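Local coordinates for protein integral membrane indolylacetylinositol arabinosyltransferase EmbC (Mycolicibacterium smegmatis, PDB 7BVE) that probably transfers arabinose units to build the arabinan polymers of the mycobacterial cell wall, and is held here with the inhibitor ethambutol, at residues 271-276 / 327-332; 628-632 / 714-718; 119-123 / 179-183; 90-96 / 182-188. All coordinates share one frame; numbering follows the deposited sequence.

Contact 1: 271-276 / 327-332; sequences HFVGAN and SVWMRF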
loop_
_atom_site.group_PDB
_atom_site.type_symbol
_atom_site.label_atom_id
_atom_site.label_comp_id
_atom_site.label_asym_id
_atom_site.label_seq_id
_atom_site.Cartn_x
_atom_site.Cartn_y
_atom_site.Cartn_z
ATOM N N HIS A 271 26.753 -7.729 18.470
ATOM C CA HIS A 271 27.338 -6.401 18.586
ATOM C C HIS A 271 28.506 -6.230 17.634
ATOM O O HIS A 271 28.725 -5.135 17.115
ATOM C CB HIS A 271 27.778 -6.156 20.025
ATOM C CG HIS A 271 28.312 -4.782 20.280
ATOM N ND1 HIS A 271 27.504 -3.673 20.361
ATOM C CD2 HIS A 271 29.572 -4.345 20.502
ATOM C CE1 HIS A 271 28.244 -2.611 20.608
ATOM N NE2 HIS A 271 29.503 -2.991 20.698
ATOM N N PHE A 272 29.254 -7.297 17.371
ATOM C CA PHE A 272 30.333 -7.158 16.387
ATOM C C PHE A 272 29.889 -7.373 14.936
ATOM O O PHE A 272 30.003 -6.454 14.122
ATOM C CB PHE A 272 31.497 -8.071 16.750
ATOM C CG PHE A 272 32.276 -7.576 17.912
ATOM C CD1 PHE A 272 33.208 -6.579 17.745
ATOM C CD2 PHE A 272 32.059 -8.074 19.177
ATOM C CE1 PHE A 272 33.919 -6.098 18.805
ATOM C CE2 PHE A 272 32.771 -7.596 20.243
ATOM C CZ PHE A 272 33.701 -6.606 20.054
ATOM N N VAL A 273 29.404 -8.560 14.576
ATOM C CA VAL A 273 28.948 -8.814 13.201
ATOM C C VAL A 273 27.428 -8.642 13.173
ATOM O O VAL A 273 26.648 -9.589 13.238
ATOM C CB VAL A 273 29.416 -10.180 12.681
ATOM C CG1 VAL A 273 30.887 -10.186 12.478
ATOM C CG2 VAL A 273 29.210 -11.242 13.658
ATOM N N GLY A 274 26.973 -7.417 13.008
ATOM C CA GLY A 274 25.560 -7.167 13.193
ATOM C C GLY A 274 25.081 -6.021 12.347
ATOM O O GLY A 274 25.823 -5.077 12.070
ATOM N N ALA A 275 23.827 -6.099 11.944
ATOM C CA ALA A 275 23.228 -5.042 11.161
ATOM C C ALA A 275 22.811 -3.897 12.062
ATOM O O ALA A 275 22.379 -4.103 13.196
ATOM C CB ALA A 275 22.022 -5.561 10.401
ATOM N N ASN A 276 22.939 -2.686 11.546
ATOM C CA ASN A 276 22.583 -1.474 12.256
ATOM C C ASN A 276 21.270 -0.940 11.708
ATOM O O ASN A 276 20.834 -1.307 10.616
ATOM C CB ASN A 276 23.689 -0.438 12.100
ATOM C CG ASN A 276 24.985 -0.887 12.717
ATOM O OD1 ASN A 276 25.007 -1.372 13.836
ATOM N ND2 ASN A 276 26.071 -0.764 11.972
ATOM N N SER A 327 32.098 2.712 15.829
ATOM C CA SER A 327 30.773 2.111 15.889
ATOM C C SER A 327 30.671 1.084 17.010
ATOM O O SER A 327 29.570 0.772 17.470
ATOM C CB SER A 327 30.432 1.487 14.542
ATOM O OG SER A 327 29.154 0.891 14.555
ATOM N N VAL A 328 31.801 0.547 17.469
ATOM C CA VAL A 328 31.767 -0.390 18.589
ATOM C C VAL A 328 31.824 0.353 19.913
ATOM O O VAL A 328 31.493 -0.199 20.964
ATOM C CB VAL A 328 32.895 -1.428 18.475
ATOM C CG1 VAL A 328 32.556 -2.448 17.439
ATOM C CG2 VAL A 328 34.192 -0.760 18.115
ATOM N N TRP A 329 32.256 1.611 19.890
ATOM C CA TRP A 329 32.224 2.397 21.114
ATOM C C TRP A 329 30.898 3.116 21.278
ATOM O O TRP A 329 30.388 3.232 22.395
ATOM C CB TRP A 329 33.369 3.398 21.142
ATOM C CG TRP A 329 33.343 4.254 22.359
ATOM C CD1 TRP A 329 32.983 5.560 22.430
ATOM C CD2 TRP A 329 33.652 3.854 23.695
ATOM N NE1 TRP A 329 33.070 6.009 23.718
ATOM C CE2 TRP A 329 33.477 4.975 24.516
ATOM C CE3 TRP A 329 34.066 2.654 24.274
ATOM C CZ2 TRP A 329 33.706 4.936 25.881
ATOM C CZ3 TRP A 329 34.286 2.618 25.623
ATOM C CH2 TRP A 329 34.106 3.749 26.415
ATOM N N MET A 330 30.325 3.611 20.187
ATOM C CA MET A 330 29.109 4.398 20.307
ATOM C C MET A 330 27.886 3.553 20.620
ATOM O O MET A 330 26.944 4.064 21.227
ATOM C CB MET A 330 28.871 5.208 19.041
ATOM C CG MET A 330 29.864 6.327 18.825
ATOM S SD MET A 330 29.996 7.433 20.236
ATOM C CE MET A 330 28.375 8.161 20.272
ATOM N N ARG A 331 27.880 2.281 20.249
ATOM C CA ARG A 331 26.739 1.411 20.485
ATOM C C ARG A 331 26.912 0.528 21.707
ATOM O O ARG A 331 26.139 -0.408 21.886
ATOM C CB ARG A 331 26.493 0.537 19.265
ATOM C CG ARG A 331 26.154 1.287 18.014
ATOM C CD ARG A 331 25.970 0.327 16.871
ATOM N NE ARG A 331 27.212 -0.369 16.562
ATOM C CZ ARG A 331 27.379 -1.677 16.681
ATOM N NH1 ARG A 331 26.378 -2.426 17.089
ATOM N NH2 ARG A 331 28.536 -2.236 16.390
ATOM N N PHE A 332 27.910 0.793 22.538
ATOM C CA PHE A 332 28.143 0.018 23.756
ATOM C C PHE A 332 27.122 0.234 24.878
ATOM O O PHE A 332 26.818 -0.746 25.583
ATOM C CB PHE A 332 29.582 0.296 24.211
ATOM C CG PHE A 332 29.999 -0.477 25.414
ATOM C CD1 PHE A 332 30.100 -1.850 25.363
ATOM C CD2 PHE A 332 30.358 0.171 26.577
ATOM C CE1 PHE A 332 30.503 -2.567 26.466
ATOM C CE2 PHE A 332 30.766 -0.542 27.679
ATOM C CZ PHE A 332 30.839 -1.910 27.621
#
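R331 meets both the backbone carbonyl and the imidazole of H271. R331 NH2 gives H271 O a nearly straight hydrogen bond of 3.0 Å (N-H...O 166°), with the acceptor close to the guanidinium plane. The same guanidinium stacks on the imidazole of H271, centres 4.5 Å apart and planes inclined by 29°. The two side chains run past each other in opposite directions, and R331 NH2 lies over the rim of the ring, not its middle. The opposite face of the guanidinium takes N276 OD1, 3.6 Å from R331 NE, with the amide plane turned well across it; the N276 side chain is about 13 Å from bound ethambutol. At its edge the imidazole uses NE2 for a weak bond to V328 O (3.4 Å). Beside this, F272 CE1 meets V328 CG1 at 4.1 Å, two apolar side chains crossing at about a right angle.

S327, in its own segment, helps position R331. A bend at chi3 (-64°) turns the guanidinium so that R331 NE points to S327 OG, 3.1 Å away, with a weaker bond to S327 O. N380 OD1 takes a weak bond from NH1, and N721 of helix 717-723 packs against the arginine. The buried guanidinium thus serves several acceptors, and its positive charge probably suits the carbonyl-rich C-terminal end of helix 258-272. The contact pins the end of this predicted transmembrane helix to the N-cap of helix 332-349, within the GT-C membrane region.

Contact 2: 628-632 / 714-718; sequences YVSNF and AWSVG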
loop_
_atom_site.group_PDB
_atom_site.type_symbol
_atom_site.label_atom_id
_atom_site.label_comp_id
_atom_site.label_asym_id
_atom_site.label_seq_id
_atom_site.Cartn_x
_atom_site.Cartn_y
_atom_site.Cartn_z
ATOM N N TYR A 628 21.612 -0.176 4.741
ATOM C CA TYR A 628 22.523 0.373 3.737
ATOM C C TYR A 628 23.785 -0.443 3.421
ATOM O O TYR A 628 23.900 -0.992 2.321
ATOM C CB TYR A 628 22.855 1.804 4.198
ATOM C CG TYR A 628 24.004 2.477 3.513
ATOM C CD1 TYR A 628 23.988 2.709 2.152
ATOM C CD2 TYR A 628 25.079 2.951 4.248
ATOM C CE1 TYR A 628 25.044 3.325 1.529
ATOM C CE2 TYR A 628 26.131 3.583 3.636
ATOM C CZ TYR A 628 26.110 3.761 2.275
ATOM O OH TYR A 628 27.157 4.380 1.638
ATOM N N VAL A 629 24.713 -0.608 4.361
ATOM C CA VAL A 629 25.890 -1.436 4.118
ATOM C C VAL A 629 25.881 -2.719 4.918
ATOM O O VAL A 629 26.867 -3.456 4.894
ATOM C CB VAL A 629 27.209 -0.677 4.361
ATOM C CG1 VAL A 629 27.448 0.304 3.260
ATOM C CG2 VAL A 629 27.186 0.010 5.695
ATOM N N SER A 630 24.796 -3.021 5.609
ATOM C CA SER A 630 24.645 -4.309 6.255
ATOM C C SER A 630 24.228 -5.391 5.278
ATOM O O SER A 630 24.140 -6.555 5.665
ATOM C CB SER A 630 23.622 -4.199 7.371
ATOM O OG SER A 630 24.058 -3.275 8.345
ATOM N N ASN A 631 23.998 -5.026 4.031
ATOM C CA ASN A 631 23.422 -5.889 3.033
ATOM C C ASN A 631 24.481 -6.488 2.122
ATOM O O ASN A 631 24.136 -7.217 1.192
ATOM C CB ASN A 631 22.423 -5.081 2.218
ATOM C CG ASN A 631 21.271 -5.895 1.747
ATOM O OD1 ASN A 631 21.127 -7.041 2.137
ATOM N ND2 ASN A 631 20.434 -5.314 0.902
ATOM N N PHE A 632 25.755 -6.195 2.356
ATOM C CA PHE A 632 26.844 -6.653 1.495
ATOM C C PHE A 632 27.108 -8.127 1.757
ATOM O O PHE A 632 27.576 -8.502 2.830
ATOM C CB PHE A 632 28.130 -5.865 1.736
ATOM C CG PHE A 632 28.125 -4.454 1.214
ATOM C CD1 PHE A 632 27.054 -3.934 0.514
ATOM C CD2 PHE A 632 29.253 -3.670 1.366
ATOM C CE1 PHE A 632 27.087 -2.645 0.034
ATOM C CE2 PHE A 632 29.293 -2.387 0.877
ATOM C CZ PHE A 632 28.209 -1.875 0.213
ATOM N N ALA A 714 37.234 -7.849 0.696
ATOM C CA ALA A 714 36.435 -6.644 0.571
ATOM C C ALA A 714 35.955 -6.211 1.953
ATOM O O ALA A 714 36.134 -6.904 2.953
ATOM C CB ALA A 714 35.278 -6.883 -0.390
ATOM N N TRP A 715 35.330 -5.046 2.016
ATOM C CA TRP A 715 34.870 -4.467 3.261
ATOM C C TRP A 715 33.535 -5.075 3.642
ATOM O O TRP A 715 32.679 -5.298 2.789
ATOM C CB TRP A 715 34.706 -2.959 3.126
ATOM C CG TRP A 715 34.379 -2.233 4.388
ATOM C CD1 TRP A 715 35.249 -1.836 5.345
ATOM C CD2 TRP A 715 33.078 -1.888 4.865
ATOM N NE1 TRP A 715 34.582 -1.217 6.362
ATOM C CE2 TRP A 715 33.243 -1.244 6.095
ATOM C CE3 TRP A 715 31.787 -2.049 4.361
ATOM C CZ2 TRP A 715 32.180 -0.762 6.826
ATOM C CZ3 TRP A 715 30.734 -1.572 5.089
ATOM C CH2 TRP A 715 30.932 -0.935 6.310
ATOM N N SER A 716 33.356 -5.330 4.933
ATOM C CA SER A 716 32.049 -5.648 5.482
ATOM C C SER A 716 31.951 -5.001 6.853
ATOM O O SER A 716 32.953 -4.545 7.405
ATOM C CB SER A 716 31.831 -7.152 5.552
ATOM O OG SER A 716 32.835 -7.756 6.332
ATOM N N VAL A 717 30.723 -4.939 7.374
ATOM C CA VAL A 717 30.456 -4.314 8.670
ATOM C C VAL A 717 31.212 -5.025 9.783
ATOM O O VAL A 717 31.870 -4.391 10.621
ATOM C CB VAL A 717 28.941 -4.296 8.942
ATOM C CG1 VAL A 717 28.653 -3.988 10.375
ATOM C CG2 VAL A 717 28.280 -3.265 8.092
ATOM N N GLY A 718 31.167 -6.354 9.775
ATOM C CA GLY A 718 31.797 -7.109 10.835
ATOM C C GLY A 718 33.307 -7.078 10.776
ATOM O O GLY A 718 33.973 -7.115 11.809
#
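V629 and F632 meet W715 and V717 in a small apolar contact, one that sets the loop between helices 602-619 and 647-668 against the start of helix 717-723. V629 and F632 share the loop's side almost equally. V629 CB comes to 3.7 Å from W715 CZ3, at the rim of the indole's six-membered ring and near its plane, while V629 CG2 stands 3.9 Å from W715 CH2; valine and indole cross at about a right angle. The first torsion of W715 (chi1 -174°) sets CG opposite its backbone N and carries the benzo edge toward the loop, although the bond to CB does not itself aim there. F632 touches the same indole along another part of its rim, F632 CD2 lying 4.2 Å from W715 CE3, and its own edge faces W715 O.

Segment 714-718 follows helix 688-710, a predicted transmembrane helix, so the contact joins a loop of the GT-C membrane region to the chain where it leaves the membrane helices for the C-terminal part. S716 is the N-cap of helix 717-723, its OG making a weak bond to R719 N, and V717 is thereby placed at the first turn. V717 CG2 points at the loop backbone, 3.5 Å from V629 O, and also comes to 4.2 Å from V629 CG2. V717 N in turn sits over one face of the W715 indole, off toward its rim. Within the loop, V629 CG1 lies over the rim of the Y628 ring. F632 has a second partner in R1035, whose guanidinium makes a cation-pi contact with its ring.

Contact 3: 119-123 / 179-183; sequences IVRNT and FRPQI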
loop_
_atom_site.group_PDB
_atom_site.type_symbol
_atom_site.label_atom_id
_atom_site.label_comp_id
_atom_site.label_asym_id
_atom_site.label_seq_id
_atom_site.Cartn_x
_atom_site.Cartn_y
_atom_site.Cartn_z
ATOM N N ILE A 119 14.496 42.362 -8.362
ATOM C CA ILE A 119 13.525 41.231 -8.366
ATOM C C ILE A 119 13.579 40.548 -6.997
ATOM O O ILE A 119 14.650 40.021 -6.638
ATOM C CB ILE A 119 13.837 40.243 -9.509
ATOM C CG1 ILE A 119 13.622 40.876 -10.887
ATOM C CG2 ILE A 119 13.038 38.958 -9.345
ATOM C CD1 ILE A 119 14.158 40.049 -12.032
ATOM N N VAL A 120 12.458 40.571 -6.272
ATOM C CA VAL A 120 12.381 39.926 -4.930
ATOM C C VAL A 120 11.371 38.780 -5.027
ATOM O O VAL A 120 10.207 39.049 -5.387
ATOM C CB VAL A 120 11.979 40.939 -3.841
ATOM C CG1 VAL A 120 11.791 40.270 -2.488
ATOM C CG2 VAL A 120 12.976 42.084 -3.740
ATOM N N ARG A 121 11.806 37.563 -4.694
ATOM C CA ARG A 121 10.929 36.365 -4.749
ATOM C C ARG A 121 10.209 36.303 -6.103
ATOM O O ARG A 121 8.963 36.218 -6.091
ATOM C CB ARG A 121 9.921 36.388 -3.595
ATOM C CG ARG A 121 9.056 35.140 -3.500
ATOM C CD ARG A 121 9.875 33.898 -3.205
ATOM N NE ARG A 121 10.603 34.006 -1.949
ATOM C CZ ARG A 121 11.388 33.059 -1.449
ATOM N NH1 ARG A 121 11.548 31.920 -2.103
ATOM N NH2 ARG A 121 12.009 33.251 -0.300
ATOM N N ASN A 122 10.959 36.386 -7.211
ATOM C CA ASN A 122 10.362 36.272 -8.577
ATOM C C ASN A 122 9.337 37.341 -8.948
ATOM O O ASN A 122 8.664 37.149 -9.942
ATOM C CB ASN A 122 9.781 34.898 -8.903
ATOM C CG ASN A 122 10.345 34.350 -10.186
ATOM O OD1 ASN A 122 10.854 35.098 -11.010
ATOM N ND2 ASN A 122 10.297 33.042 -10.335
ATOM N N THR A 123 9.191 38.417 -8.201
ATOM C CA THR A 123 8.169 39.390 -8.602
ATOM C C THR A 123 8.779 40.771 -8.569
ATOM O O THR A 123 9.114 41.140 -7.518
ATOM C CB THR A 123 7.094 39.418 -7.519
ATOM O OG1 THR A 123 7.615 40.001 -6.332
ATOM C CG2 THR A 123 6.544 38.057 -7.169
ATOM N N PHE A 179 7.131 37.544 1.595
ATOM C CA PHE A 179 8.083 37.744 0.508
ATOM C C PHE A 179 9.495 37.977 1.010
ATOM O O PHE A 179 10.220 38.783 0.425
ATOM C CB PHE A 179 7.681 38.928 -0.370
ATOM C CG PHE A 179 6.455 38.704 -1.193
ATOM C CD1 PHE A 179 6.508 37.931 -2.337
ATOM C CD2 PHE A 179 5.259 39.306 -0.849
ATOM C CE1 PHE A 179 5.389 37.735 -3.099
ATOM C CE2 PHE A 179 4.139 39.117 -1.608
ATOM C CZ PHE A 179 4.201 38.328 -2.732
ATOM N N ARG A 180 9.893 37.334 2.084
ATOM C CA ARG A 180 11.256 37.527 2.544
ATOM C C ARG A 180 12.219 36.740 1.666
ATOM O O ARG A 180 11.935 35.589 1.323
ATOM C CB ARG A 180 11.405 37.124 4.000
ATOM C CG ARG A 180 10.840 38.143 4.947
ATOM C CD ARG A 180 11.060 37.787 6.389
ATOM N NE ARG A 180 10.192 36.712 6.836
ATOM C CZ ARG A 180 10.258 36.167 8.040
ATOM N NH1 ARG A 180 9.427 35.201 8.378
ATOM N NH2 ARG A 180 11.150 36.596 8.909
ATOM N N PRO A 181 13.337 37.331 1.257
ATOM C CA PRO A 181 14.278 36.622 0.397
ATOM C C PRO A 181 15.205 35.709 1.182
ATOM O O PRO A 181 15.509 35.942 2.351
ATOM C CB PRO A 181 15.059 37.763 -0.260
ATOM C CG PRO A 181 15.009 38.843 0.718
ATOM C CD PRO A 181 13.680 38.755 1.378
ATOM N N GLN A 182 15.659 34.654 0.514
ATOM C CA GLN A 182 16.639 33.752 1.096
ATOM C C GLN A 182 18.043 34.313 0.934
ATOM O O GLN A 182 18.405 34.823 -0.128
ATOM C CB GLN A 182 16.529 32.368 0.462
ATOM C CG GLN A 182 17.540 31.372 0.975
ATOM C CD GLN A 182 17.300 29.970 0.499
ATOM O OE1 GLN A 182 16.326 29.695 -0.186
ATOM N NE2 GLN A 182 18.201 29.069 0.849
ATOM N N ILE A 183 18.835 34.228 2.001
ATOM C CA ILE A 183 20.176 34.795 2.048
ATOM C C ILE A 183 21.178 33.661 2.179
ATOM O O ILE A 183 21.055 32.822 3.075
ATOM C CB ILE A 183 20.316 35.785 3.212
ATOM C CG1 ILE A 183 19.356 36.948 3.027
ATOM C CG2 ILE A 183 21.711 36.301 3.299
ATOM C CD1 ILE A 183 19.263 37.835 4.211
#
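The guanidinium of R121 and the ring of F179 are both met at their edges. R180 O lies almost exactly in the guanidinium plane and takes a hydrogen bond from R121 NH2 at 2.8 Å, nearly straight (N-H...O 169°) and in the carbonyl plane of R180. The F179 ring receives the aliphatic part of the same arginine at its rim: R121 CB and CG are each 4.0 Å from F179 CD1, and the two flat groups are inclined by about 40°. T123 CG2 approaches F179 CE1 obliquely at 4.2 Å, and V120 CG1 rests 3.6 Å from F179 O. Y177 adds an edge-to-face contact to the phenyl ring.

R121 folds back at both chi2 (64°) and chi3, which brings its head to segment 179-183 instead of carrying it straight away. A weak bond from NH1 to D104 O gives the head a second backbone acceptor. The side chain of R180 takes no part: it leaves for D178 and A65.

R121 and N122 both have positive phi angles and form the middle of a type I' turn from V120 to T123. V120 O is gripped twice, by T123 N at 3.1 Å and T123 OG1 at 2.9 Å. This is the two-residue turn of a beta hairpin, here joining strands 115-120 and 123-129 of the concanavalin-like domain, with its arginine tied to a neighbouring loop.

Contact 4: 90-96 / 182-188; sequences VLLSTVP and QIVGVFT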
loop_
_atom_site.group_PDB
_atom_site.type_symbol
_atom_site.label_atom_id
_atom_site.label_comp_id
_atom_site.label_asym_id
_atom_site.label_seq_id
_atom_site.Cartn_x
_atom_site.Cartn_y
_atom_site.Cartn_z
ATOM N N VAL A 90 24.766 42.478 -11.834
ATOM C CA VAL A 90 24.137 42.728 -10.544
ATOM C C VAL A 90 24.912 43.791 -9.780
ATOM O O VAL A 90 26.144 43.865 -9.829
ATOM C CB VAL A 90 23.985 41.423 -9.736
ATOM C CG1 VAL A 90 23.131 40.440 -10.496
ATOM C CG2 VAL A 90 25.311 40.803 -9.396
ATOM N N LEU A 91 24.166 44.668 -9.121
ATOM C CA LEU A 91 24.717 45.633 -8.185
ATOM C C LEU A 91 24.807 45.065 -6.784
ATOM O O LEU A 91 25.744 45.393 -6.049
ATOM C CB LEU A 91 23.845 46.891 -8.170
ATOM C CG LEU A 91 24.203 48.069 -7.269
ATOM C CD1 LEU A 91 25.484 48.690 -7.707
ATOM C CD2 LEU A 91 23.103 49.089 -7.293
ATOM N N LEU A 92 23.867 44.198 -6.424
ATOM C CA LEU A 92 23.765 43.614 -5.102
ATOM C C LEU A 92 22.851 42.410 -5.217
ATOM O O LEU A 92 21.982 42.368 -6.085
ATOM C CB LEU A 92 23.224 44.634 -4.103
ATOM C CG LEU A 92 23.271 44.410 -2.604
ATOM C CD1 LEU A 92 23.473 45.757 -1.989
ATOM C CD2 LEU A 92 21.988 43.800 -2.098
ATOM N N SER A 93 23.054 41.436 -4.343
ATOM C CA SER A 93 22.306 40.193 -4.394
ATOM C C SER A 93 22.410 39.519 -3.040
ATOM O O SER A 93 23.272 39.859 -2.231
ATOM C CB SER A 93 22.835 39.272 -5.488
ATOM O OG SER A 93 22.147 38.042 -5.489
ATOM N N THR A 94 21.512 38.573 -2.792
ATOM C CA THR A 94 21.659 37.666 -1.667
ATOM C C THR A 94 21.853 36.229 -2.114
ATOM O O THR A 94 21.968 35.340 -1.271
ATOM C CB THR A 94 20.458 37.756 -0.716
ATOM O OG1 THR A 94 19.269 37.333 -1.383
ATOM C CG2 THR A 94 20.274 39.164 -0.213
ATOM N N VAL A 95 21.877 35.981 -3.422
ATOM C CA VAL A 95 22.175 34.672 -4.003
ATOM C C VAL A 95 23.113 34.865 -5.182
ATOM O O VAL A 95 23.167 35.947 -5.781
ATOM C CB VAL A 95 20.891 33.957 -4.472
ATOM C CG1 VAL A 95 20.061 33.491 -3.300
ATOM C CG2 VAL A 95 20.078 34.899 -5.301
ATOM N N PRO A 96 23.903 33.841 -5.521
ATOM C CA PRO A 96 24.753 33.959 -6.715
ATOM C C PRO A 96 23.894 33.872 -7.965
ATOM O O PRO A 96 23.075 32.965 -8.093
ATOM C CB PRO A 96 25.700 32.762 -6.600
ATOM C CG PRO A 96 25.640 32.361 -5.218
ATOM C CD PRO A 96 24.247 32.622 -4.774
ATOM N N GLN A 182 15.659 34.654 0.514
ATOM C CA GLN A 182 16.639 33.752 1.096
ATOM C C GLN A 182 18.043 34.313 0.934
ATOM O O GLN A 182 18.405 34.823 -0.128
ATOM C CB GLN A 182 16.529 32.368 0.462
ATOM C CG GLN A 182 17.540 31.372 0.975
ATOM C CD GLN A 182 17.300 29.970 0.499
ATOM O OE1 GLN A 182 16.326 29.695 -0.186
ATOM N NE2 GLN A 182 18.201 29.069 0.849
ATOM N N ILE A 183 18.835 34.228 2.001
ATOM C CA ILE A 183 20.176 34.795 2.048
ATOM C C ILE A 183 21.178 33.661 2.179
ATOM O O ILE A 183 21.055 32.822 3.075
ATOM C CB ILE A 183 20.316 35.785 3.212
ATOM C CG1 ILE A 183 19.356 36.948 3.027
ATOM C CG2 ILE A 183 21.711 36.301 3.299
ATOM C CD1 ILE A 183 19.263 37.835 4.211
ATOM N N VAL A 184 22.147 33.615 1.262
ATOM C CA VAL A 184 23.272 32.688 1.347
ATOM C C VAL A 184 24.563 33.492 1.305
ATOM O O VAL A 184 25.647 32.938 1.111
ATOM C CB VAL A 184 23.251 31.628 0.228
ATOM C CG1 VAL A 184 22.035 30.757 0.330
ATOM C CG2 VAL A 184 23.300 32.272 -1.114
ATOM N N GLY A 185 24.461 34.797 1.503
ATOM C CA GLY A 185 25.614 35.670 1.454
ATOM C C GLY A 185 25.214 36.967 0.803
ATOM O O GLY A 185 24.042 37.131 0.492
ATOM N N VAL A 186 26.131 37.904 0.604
ATOM C CA VAL A 186 25.832 39.146 -0.100
ATOM C C VAL A 186 26.854 39.290 -1.211
ATOM O O VAL A 186 28.036 39.526 -0.941
ATOM C CB VAL A 186 25.849 40.367 0.824
ATOM C CG1 VAL A 186 25.611 41.627 0.028
ATOM C CG2 VAL A 186 24.803 40.242 1.909
ATOM N N PHE A 187 26.408 39.160 -2.454
ATOM C CA PHE A 187 27.284 39.088 -3.611
ATOM C C PHE A 187 27.112 40.332 -4.468
ATOM O O PHE A 187 26.080 40.999 -4.422
ATOM C CB PHE A 187 26.979 37.839 -4.428
ATOM C CG PHE A 187 27.060 36.583 -3.637
ATOM C CD1 PHE A 187 28.267 36.041 -3.276
ATOM C CD2 PHE A 187 25.910 35.929 -3.261
ATOM C CE1 PHE A 187 28.329 34.896 -2.537
ATOM C CE2 PHE A 187 25.970 34.782 -2.532
ATOM C CZ PHE A 187 27.170 34.263 -2.173
ATOM N N THR A 188 28.134 40.646 -5.256
ATOM C CA THR A 188 28.123 41.847 -6.082
ATOM C C THR A 188 29.040 41.632 -7.277
ATOM O O THR A 188 29.725 40.612 -7.382
ATOM C CB THR A 188 28.556 43.068 -5.281
ATOM O OG1 THR A 188 28.445 44.232 -6.104
ATOM C CG2 THR A 188 29.980 42.922 -4.843
#
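T94 and T188 send their hydroxyls to backbone carbonyls near opposite ends of this buried contact. T94 holds OG1 between its backbone N and carbonyl carbon (chi1 64°), a position from which it donates to Q182 O at 2.9 Å; T94 OG1 also bonds L107 N of strand 107-112. T188 has a different conformation, OG1 opposite its backbone N (chi1 -176°), and donates to L91 O at 2.9 Å from above that carbonyl's plane. T94 CG2, opposite the carbonyl carbon, touches I183 CG1 at 4.0 Å.

The backbones add two bonds between the threonines. V184 N meets T94 O nearly head-on at 3.1 Å, and F187 N approaches S93 O from out of its plane at 3.2 Å. G185 lies between them, its backbone in a shape that suits glycine.

Apolar groups gather at the V95-P96 end. V184 CG2 takes P96 CD at 3.8 Å and V95 CG1 a little farther off. F187 sets CG opposite its carbonyl carbon (chi1 -56°); its bond to CB does not lead to the other segment, yet the ring's end comes near it. F187 CE2 lies 3.6 Å from P96 CG, proline and phenyl crossing at a slant, and Y1047 meets the ring nearly at right angles. Part of the buried polar backbone is thus met across the contact, part by L107 and S55, and threonine hydroxyls do some of the work of main-chain amides where an irregular loop lies along edge strand 90-93.

Overall arrangement
Contacts 3 and 4 lie in the concanavalin-like domain, centres about 11 Å apart, and share Q182 and I183. Through them one loop, 179-188, reaches a single four-stranded sheet, at the turn after strand 115-120 and at outermost strand 90-93. Contact 4 is wholly buried and rests on backbone and threonine bonds; contact 3, partly buried, has a single cross-segment hydrogen bond, from an arginine, beside the packing of F179. Contacts 1 and 2, partly buried, have centres about 44 to 47 Å from those of contacts 3 and 4. They touch, G274 on V717 and A275 on S630. Contact 1, at a membrane helix end, is largely polar; contact 2, between a loop and the start of helix 717-723, is almost entirely apolar.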